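PDB 2ZOU: spondin-1 from Homo sapiens, which is a secreted extracellular-matrix glycoprotein, probably acting in cell adhesion, represented here by its beta-sandwich reeler domain. Local coordinates for residues Y35-S40 with P113-G118; A60-R65 with D72-F77. One frame throughout, in Å; residues are numbered along the deposited sequence.

Overall arrangement
From the N terminus, the chain leaves strand 24-28 and reaches 35-40, the first half of contact 1, before entering strand 40-47 of the same four-stranded sheet. Strand 55-62 of the five-stranded sheet ends within 60-65, the first half of contact 2; this closes a short loop when 72-77 returns and passes into strand 76-79, at the edge of the four-stranded sheet. Contact 1 closes later, at 113-118, between strands 105-111 and 120-127, so contact 2 is nested within it. Contact 1 thus sets a loop within one sheet against a loop that crosses between the sheets. The two contacts, their centres about 11 Å apart, touch where T117 meets R62 and A74.

Contact 1 (Y35-S40 with P113-G118); sequences YKPGTS and PPAGTG
The ring of Y35 receives the CD of P113 over one face, while the carbonyl O of G118 lies in plane at its edge, a pairing of loops at one end of the reeler beta-sandwich. P113 CD stands 4.2 Å from the Y35 ring centroid, a CH-pi contact displaced toward the rim, and the two side chains cross at about a right angle. With chi1 at 72°, Y35 tucks its CG into the gap flanked by its own N and C, a setting that carries the phenol across to the loop 113-118. There its hydroxyl gives a hydrogen bond to G118 O, with Y35 OH and G118 O 2.7 Å apart and the donor tilted 20° from the carbonyl plane. T117 CB packs beside the same hydroxyl. A phenylalanine here would probably keep the proline contact but leave G118 O without the tyrosine's hydrogen bond. Both loops bend through type II turns, K36 to T39 and P114 to T117, each with a glycine at its third position. P37 comes alongside the second turn: its CA approaches P113 O at 3.2 Å in a CA-H...O contact, and its CG lies 4.1 Å from A115 CB. P113 O is buried here with no hydrogen-bond partner, and this CA-H...O contact is a weak approach to it. Beyond the two loops, E146 accepts hydrogen bonds from the backbone N atoms of G116 and G118, adding the C-terminal tail to the cluster. Within the second turn, T117 grips P114 O twice, through its backbone N and through its hydroxyl, with T117 OG1 2.7 Å from P114 O.

Contact 2 (A60-R65 with D72-F77); sequences ALRENR and DHAGTF. With EDO (1,2-ethanediol), chain C.
D72 O accepts the backbone N-H of R62, with R62 N 2.8 Å from D72 O, in a nearly straight bond (164°) that reaches it almost along the C=O axis. L61 CA adds a CA-H...O contact to the same oxygen. Two residues further along the returning chain, A74 N donates to A60 O at 2.9 Å, this time from above the carbonyl plane, and the pair of bonds makes a single bridge between L61 and H73. On that bridge L61 and H73 run alongside each other in the same direction, and L61 CD2 makes a CH-pi contact over one face of the H73 imidazole, 3.6 Å from the ring centroid. Beside the type II turn from R62 to R65, the carboxylate of D72 meets the side chain of R65. R65 bends at chi2 (-76°), folding its chain over D72 so that R65 NH1 meets D72 OD1 on the anti side at 2.9 Å in a salt bridge; the guanidinium and carboxylate planes stand 61° apart. The other oxygen, OD2, accepts from K69 N in the connecting loop, and O2 of an ethanediol, probably from the crystallisation liquor, lies 2.7 Å from D72 OD2. A water takes a proton from R62 NE and gives one to H73 O. Farther along the returning chain, F77 CZ lies 3.8 Å from A60 CB. The arrangement is a crossing between the two sheets of a beta-sandwich: the chain pairs briefly beside strand 55-62, then departs for strand 76-79 on the opposite sheet.

Contact 1 (Y35-S40 with P113-G118)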
ATOM      1  N   TYR A  35       9.181  -1.272  12.014  1.00 12.33           N
ATOM      2  CA  TYR A  35       7.847  -1.294  12.635  1.00 11.64           C
ATOM      3  C   TYR A  35       7.881  -1.885  14.036  1.00 11.49           C
ATOM      4  O   TYR A  35       8.711  -2.756  14.333  1.00 11.75           O
ATOM      5  CB  TYR A  35       6.791  -2.011  11.764  1.00 11.29           C
ATOM      6  CG  TYR A  35       6.897  -3.535  11.653  1.00  9.93           C
ATOM      7  CD1 TYR A  35       7.431  -4.125  10.509  1.00 11.06           C
ATOM      8  CD2 TYR A  35       6.427  -4.378  12.671  1.00  9.96           C
ATOM      9  CE1 TYR A  35       7.505  -5.499  10.379  1.00 10.61           C
ATOM     10  CE2 TYR A  35       6.510  -5.767  12.549  1.00 11.23           C
ATOM     11  CZ  TYR A  35       7.035  -6.310  11.398  1.00 10.94           C
ATOM     12  OH  TYR A  35       7.128  -7.691  11.295  1.00 10.98           O
ATOM     13  N   LYS A  36       6.962  -1.407  14.885  1.00 11.72           N
ATOM     14  CA  LYS A  36       6.739  -1.969  16.217  1.00 12.49           C
ATOM     15  C   LYS A  36       5.369  -2.653  16.194  1.00 12.22           C
ATOM     16  O   LYS A  36       4.361  -1.997  15.886  1.00 11.72           O
ATOM     17  CB  LYS A  36       6.679  -0.871  17.276  1.00 13.54           C
ATOM     18  CG  LYS A  36       7.927  -0.041  17.474  1.00 15.81           C
ATOM     19  CD  LYS A  36       7.537   1.148  18.329  1.00 19.51           C
ATOM     20  CE  LYS A  36       8.721   1.955  18.757  1.00 20.92           C
ATOM     21  NZ  LYS A  36       8.250   3.006  19.690  1.00 20.31           N
ATOM     22  N   PRO A  37       5.325  -3.958  16.539  1.00 12.63           N
ATOM     23  CA  PRO A  37       4.079  -4.712  16.576  1.00 12.56           C
ATOM     24  C   PRO A  37       2.981  -3.936  17.302  1.00 12.36           C
ATOM     25  O   PRO A  37       3.200  -3.410  18.392  1.00 12.91           O
ATOM     26  CB  PRO A  37       4.464  -5.980  17.341  1.00 13.05           C
ATOM     27  CG  PRO A  37       5.888  -6.180  16.961  1.00 12.88           C
ATOM     28  CD  PRO A  37       6.483  -4.800  16.891  1.00 13.06           C
ATOM     29  N   GLY A  38       1.813  -3.849  16.669  1.00 12.01           N
ATOM     30  CA  GLY A  38       0.663  -3.193  17.279  1.00 11.91           C
ATOM     31  C   GLY A  38       0.559  -1.693  17.106  1.00 11.85           C
ATOM     32  O   GLY A  38      -0.471  -1.118  17.422  1.00 13.51           O
ATOM     33  N   THR A  39       1.634  -1.063  16.643  1.00 11.84           N
ATOM     34  CA  THR A  39       1.608   0.358  16.356  1.00 11.47           C
ATOM     35  C   THR A  39       0.841   0.626  15.059  1.00 11.00           C
ATOM     36  O   THR A  39       1.010  -0.097  14.065  1.00 10.60           O
ATOM     37  CB  THR A  39       3.030   0.918  16.294  1.00 12.21           C
ATOM     38  OG1 THR A  39       3.592   0.892  17.611  1.00 14.33           O
ATOM     39  CG2 THR A  39       3.029   2.355  15.789  1.00 12.70           C
ATOM     40  N   SER A  40       0.006   1.664  15.086  1.00 10.94           N
ATOM     41  CA  SER A  40      -0.698   2.157  13.910  1.00 10.84           C
ATOM     42  C   SER A  40       0.162   3.195  13.182  1.00 11.29           C
ATOM     43  O   SER A  40       0.610   4.182  13.790  1.00 12.87           O
ATOM     44  CB  SER A  40      -2.034   2.789  14.293  0.65 11.63           C
ATOM     45  OG  SER A  40      -2.922   1.837  14.846  0.65 12.59           O
ATOM     46  N   PRO A 113       2.108  -5.943  12.377  1.00 10.35           N
ATOM     47  CA  PRO A 113       1.844  -7.312  12.834  1.00 10.83           C
ATOM     48  C   PRO A 113       2.691  -7.746  14.043  1.00 10.91           C
ATOM     49  O   PRO A 113       3.616  -7.035  14.426  1.00 10.66           O
ATOM     50  CB  PRO A 113       2.221  -8.143  11.607  1.00 11.91           C
ATOM     51  CG  PRO A 113       3.341  -7.361  10.982  1.00 10.89           C
ATOM     52  CD  PRO A 113       2.927  -5.917  11.142  1.00 10.08           C
ATOM     53  N   PRO A 114       2.367  -8.903  14.652  1.00 11.93           N
ATOM     54  CA  PRO A 114       3.129  -9.426  15.787  1.00 12.27           C
ATOM     55  C   PRO A 114       4.618  -9.656  15.514  1.00 12.79           C
ATOM     56  O   PRO A 114       5.025  -9.909  14.370  1.00 12.36           O
ATOM     57  CB  PRO A 114       2.467 -10.784  16.048  1.00 12.47           C
ATOM     58  CG  PRO A 114       1.082 -10.621  15.569  1.00 12.53           C
ATOM     59  CD  PRO A 114       1.203  -9.755  14.343  1.00 12.09           C
ATOM     60  N   ALA A 115       5.408  -9.613  16.588  1.00 13.94           N
ATOM     61  CA  ALA A 115       6.831  -9.887  16.503  1.00 14.40           C
ATOM     62  C   ALA A 115       7.013 -11.256  15.858  1.00 14.46           C
ATOM     63  O   ALA A 115       6.241 -12.184  16.136  1.00 14.82           O
ATOM     64  CB  ALA A 115       7.453  -9.877  17.888  1.00 15.05           C
ATOM     65  N   GLY A 116       8.030 -11.381  15.008  1.00 14.36           N
ATOM     66  CA  GLY A 116       8.300 -12.631  14.304  1.00 14.27           C
ATOM     67  C   GLY A 116       7.716 -12.678  12.903  1.00 13.85           C
ATOM     68  O   GLY A 116       8.008 -13.579  12.130  1.00 14.43           O
ATOM     69  N   THR A 117       6.897 -11.687  12.552  1.00 13.45           N
ATOM     70  CA  THR A 117       6.318 -11.644  11.208  1.00 13.21           C
ATOM     71  C   THR A 117       7.384 -11.393  10.139  1.00 13.10           C
ATOM     72  O   THR A 117       7.225 -11.798   8.990  1.00 12.99           O
ATOM     73  CB  THR A 117       5.174 -10.597  11.120  1.00 13.24           C
ATOM     74  OG1 THR A 117       4.128 -10.979  12.027  1.00 12.42           O
ATOM     75  CG2 THR A 117       4.602 -10.502   9.696  1.00 13.89           C
ATOM     76  N   GLY A 118       8.463 -10.727  10.536  1.00 12.43           N
ATOM     77  CA  GLY A 118       9.562 -10.415   9.636  1.00 12.30           C
ATOM     78  C   GLY A 118       9.324  -9.167   8.800  1.00 12.19           C
ATOM     79  O   GLY A 118       8.406  -8.370   9.041  1.00 12.01           O
TER

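Contact 2 (A60-R65 with D72-F77)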
ATOM      1  N   ALA A  60       0.044  -5.029   1.813  1.00 10.09           N
ATOM      2  CA  ALA A  60       1.197  -5.210   2.689  1.00 10.26           C
ATOM      3  C   ALA A  60       1.518  -6.698   2.719  1.00 10.51           C
ATOM      4  O   ALA A  60       0.682  -7.487   3.158  1.00 10.76           O
ATOM      5  CB  ALA A  60       0.870  -4.723   4.084  1.00 10.84           C
ATOM      6  N   LEU A  61       2.711  -7.066   2.259  1.00 10.33           N
ATOM      7  CA  LEU A  61       3.100  -8.474   2.099  1.00 10.17           C
ATOM      8  C   LEU A  61       4.304  -8.813   2.934  1.00 10.27           C
ATOM      9  O   LEU A  61       5.238  -8.019   3.044  1.00 10.84           O
ATOM     10  CB  LEU A  61       3.449  -8.762   0.642  1.00 11.09           C
ATOM     11  CG  LEU A  61       2.338  -8.574  -0.387  1.00 10.69           C
ATOM     12  CD1 LEU A  61       2.849  -8.964  -1.782  1.00 13.62           C
ATOM     13  CD2 LEU A  61       1.109  -9.409  -0.012  1.00 14.25           C
ATOM     14  N   ARG A  62       4.333 -10.026   3.484  1.00  9.76           N
ATOM     15  CA  ARG A  62       5.575 -10.547   3.994  1.00 10.64           C
ATOM     16  C   ARG A  62       6.553 -10.553   2.830  1.00 10.88           C
ATOM     17  O   ARG A  62       6.174 -10.893   1.702  1.00 11.67           O
ATOM     18  CB  ARG A  62       5.354 -11.969   4.513  1.00 10.48           C
ATOM     19  CG  ARG A  62       4.461 -12.006   5.750  1.00 12.01           C
ATOM     20  CD  ARG A  62       4.558 -13.365   6.412  1.00 15.50           C
ATOM     21  NE  ARG A  62       3.595 -13.521   7.495  1.00 18.74           N
ATOM     22  CZ  ARG A  62       3.801 -14.286   8.565  1.00 20.08           C
ATOM     23  NH1 ARG A  62       4.946 -14.942   8.708  1.00 22.38           N
ATOM     24  NH2 ARG A  62       2.869 -14.383   9.503  1.00 22.29           N
ATOM     25  N   GLU A  63       7.799 -10.179   3.087  1.00 11.63           N
ATOM     26  CA  GLU A  63       8.811 -10.180   2.024  1.00 13.07           C
ATOM     27  C   GLU A  63       8.955 -11.535   1.320  1.00 12.30           C
ATOM     28  O   GLU A  63       8.841 -12.594   1.948  1.00 12.00           O
ATOM     29  CB  GLU A  63      10.170  -9.725   2.548  1.00 13.32           C
ATOM     30  CG  GLU A  63      11.073  -9.203   1.428  1.00 16.07           C
ATOM     31  CD  GLU A  63      12.383  -8.610   1.920  1.00 16.52           C
ATOM     32  OE1 GLU A  63      12.737  -8.830   3.104  1.00 21.86           O
ATOM     33  OE2 GLU A  63      13.055  -7.934   1.105  1.00 20.45           O
ATOM     34  N   ASN A  64       9.196 -11.456   0.011  1.00 12.67           N
ATOM     35  CA  ASN A  64       9.395 -12.611  -0.870  1.00 13.44           C
ATOM     36  C   ASN A  64       8.180 -13.500  -1.053  1.00 13.76           C
ATOM     37  O   ASN A  64       8.320 -14.670  -1.426  1.00 14.19           O
ATOM     38  CB  ASN A  64      10.593 -13.460  -0.420  1.00 12.99           C
ATOM     39  CG  ASN A  64      11.862 -12.652  -0.289  1.00 12.93           C
ATOM     40  OD1 ASN A  64      12.195 -11.852  -1.160  1.00 14.34           O
ATOM     41  ND2 ASN A  64      12.585 -12.869   0.805  1.00 15.93           N
ATOM     42  N   ARG A  65       7.001 -12.948  -0.782  1.00 14.87           N
ATOM     43  CA  ARG A  65       5.737 -13.633  -1.037  1.00 15.66           C
ATOM     44  C   ARG A  65       5.010 -12.903  -2.147  1.00 16.36           C
ATOM     45  O   ARG A  65       5.119 -11.685  -2.255  1.00 16.19           O
ATOM     46  CB  ARG A  65       4.860 -13.667   0.217  1.00 16.80           C
ATOM     47  CG  ARG A  65       5.511 -14.311   1.425  1.00 17.36           C
ATOM     48  CD  ARG A  65       5.544 -15.821   1.314  1.00 20.61           C
ATOM     49  NE  ARG A  65       5.893 -16.418   2.599  1.00 23.33           N
ATOM     50  CZ  ARG A  65       5.054 -16.548   3.626  1.00 24.84           C
ATOM     51  NH1 ARG A  65       3.797 -16.135   3.530  1.00 24.54           N
ATOM     52  NH2 ARG A  65       5.474 -17.104   4.756  1.00 25.26           N
ATOM     53  N   ASP A  72       0.164 -14.532   3.275  1.00 11.12           N
ATOM     54  CA  ASP A  72       1.185 -13.630   2.726  1.00 11.14           C
ATOM     55  C   ASP A  72       0.977 -12.186   3.157  1.00 10.87           C
ATOM     56  O   ASP A  72       1.916 -11.400   3.163  1.00 10.98           O
ATOM     57  CB  ASP A  72       1.145 -13.612   1.201  1.00 10.37           C
ATOM     58  CG  ASP A  72       1.500 -14.941   0.568  1.00 13.31           C
ATOM     59  OD1 ASP A  72       2.031 -15.845   1.254  1.00 15.46           O
ATOM     60  OD2 ASP A  72       1.232 -15.078  -0.646  1.00 16.42           O
ATOM     61  N   HIS A  73      -0.264 -11.835   3.471  1.00 10.29           N
ATOM     62  CA  HIS A  73      -0.618 -10.460   3.793  1.00 10.50           C
ATOM     63  C   HIS A  73      -0.394 -10.167   5.265  1.00 11.24           C
ATOM     64  O   HIS A  73      -0.840 -10.911   6.132  1.00 12.27           O
ATOM     65  CB  HIS A  73      -2.056 -10.211   3.355  1.00 10.70           C
ATOM     66  CG  HIS A  73      -2.213 -10.174   1.869  1.00  9.78           C
ATOM     67  ND1 HIS A  73      -2.310 -11.306   1.085  1.00 13.62           N
ATOM     68  CD2 HIS A  73      -2.251  -9.120   1.021  1.00  9.27           C
ATOM     69  CE1 HIS A  73      -2.409 -10.944  -0.184  1.00 11.10           C
ATOM     70  NE2 HIS A  73      -2.377  -9.625  -0.247  1.00 13.77           N
ATOM     71  N   ALA A  74       0.335  -9.089   5.536  1.00 10.95           N
ATOM     72  CA  ALA A  74       0.816  -8.785   6.878  1.00 11.81           C
ATOM     73  C   ALA A  74       0.133  -7.539   7.441  1.00 11.59           C
ATOM     74  O   ALA A  74      -0.095  -6.562   6.714  1.00 11.81           O
ATOM     75  CB  ALA A  74       2.314  -8.565   6.832  1.00 12.38           C
ATOM     76  N   GLY A  75      -0.198  -7.588   8.725  1.00 11.84           N
ATOM     77  CA  GLY A  75      -0.800  -6.446   9.412  1.00 12.01           C
ATOM     78  C   GLY A  75      -2.255  -6.270   9.038  1.00 12.60           C
ATOM     79  O   GLY A  75      -2.838  -7.125   8.358  1.00 13.67           O
ATOM     80  N   THR A  76      -2.820  -5.145   9.467  1.00 11.95           N
ATOM     81  CA  THR A  76      -4.230  -4.841   9.298  1.00 12.84           C
ATOM     82  C   THR A  76      -4.361  -3.393   8.830  1.00 12.34           C
ATOM     83  O   THR A  76      -3.920  -2.463   9.507  1.00 13.34           O
ATOM     84  CB  THR A  76      -4.980  -4.993  10.650  1.00 12.76           C
ATOM     85  OG1 THR A  76      -5.008  -6.370  10.998  1.00 16.50           O
ATOM     86  CG2 THR A  76      -6.429  -4.463  10.586  1.00 13.87           C
ATOM     87  N   PHE A  77      -4.952  -3.195   7.662  1.00 11.78           N
ATOM     88  CA  PHE A  77      -5.327  -1.857   7.256  1.00 11.28           C
ATOM     89  C   PHE A  77      -6.608  -1.404   7.944  1.00 11.32           C
ATOM     90  O   PHE A  77      -7.503  -2.207   8.223  1.00 10.54           O
ATOM     91  CB  PHE A  77      -5.502  -1.763   5.752  1.00 11.59           C
ATOM     92  CG  PHE A  77      -4.227  -1.886   4.988  1.00 11.12           C
ATOM     93  CD1 PHE A  77      -3.314  -0.827   4.925  1.00 10.44           C
ATOM     94  CD2 PHE A  77      -3.946  -3.056   4.289  1.00 12.08           C
ATOM     95  CE1 PHE A  77      -2.127  -0.938   4.183  1.00 11.84           C
ATOM     96  CE2 PHE A  77      -2.764  -3.176   3.551  1.00 12.81           C
ATOM     97  CZ  PHE A  77      -1.858  -2.130   3.493  1.00 12.40           C
TER
HETATM   98  C1  EDO C   2       3.919 -16.541  -2.709  1.00 25.25           C
HETATM   99  O1  EDO C   2       5.336 -16.533  -2.532  1.00 24.83           O
HETATM  100  C2  EDO C   2       3.265 -17.135  -1.481  1.00 25.24           C
HETATM  101  O2  EDO C   2       1.891 -17.399  -1.747  1.00 26.87           O
HETATM  102  O   HOH W   1       0.884 -12.717   7.519  1.00 33.18           O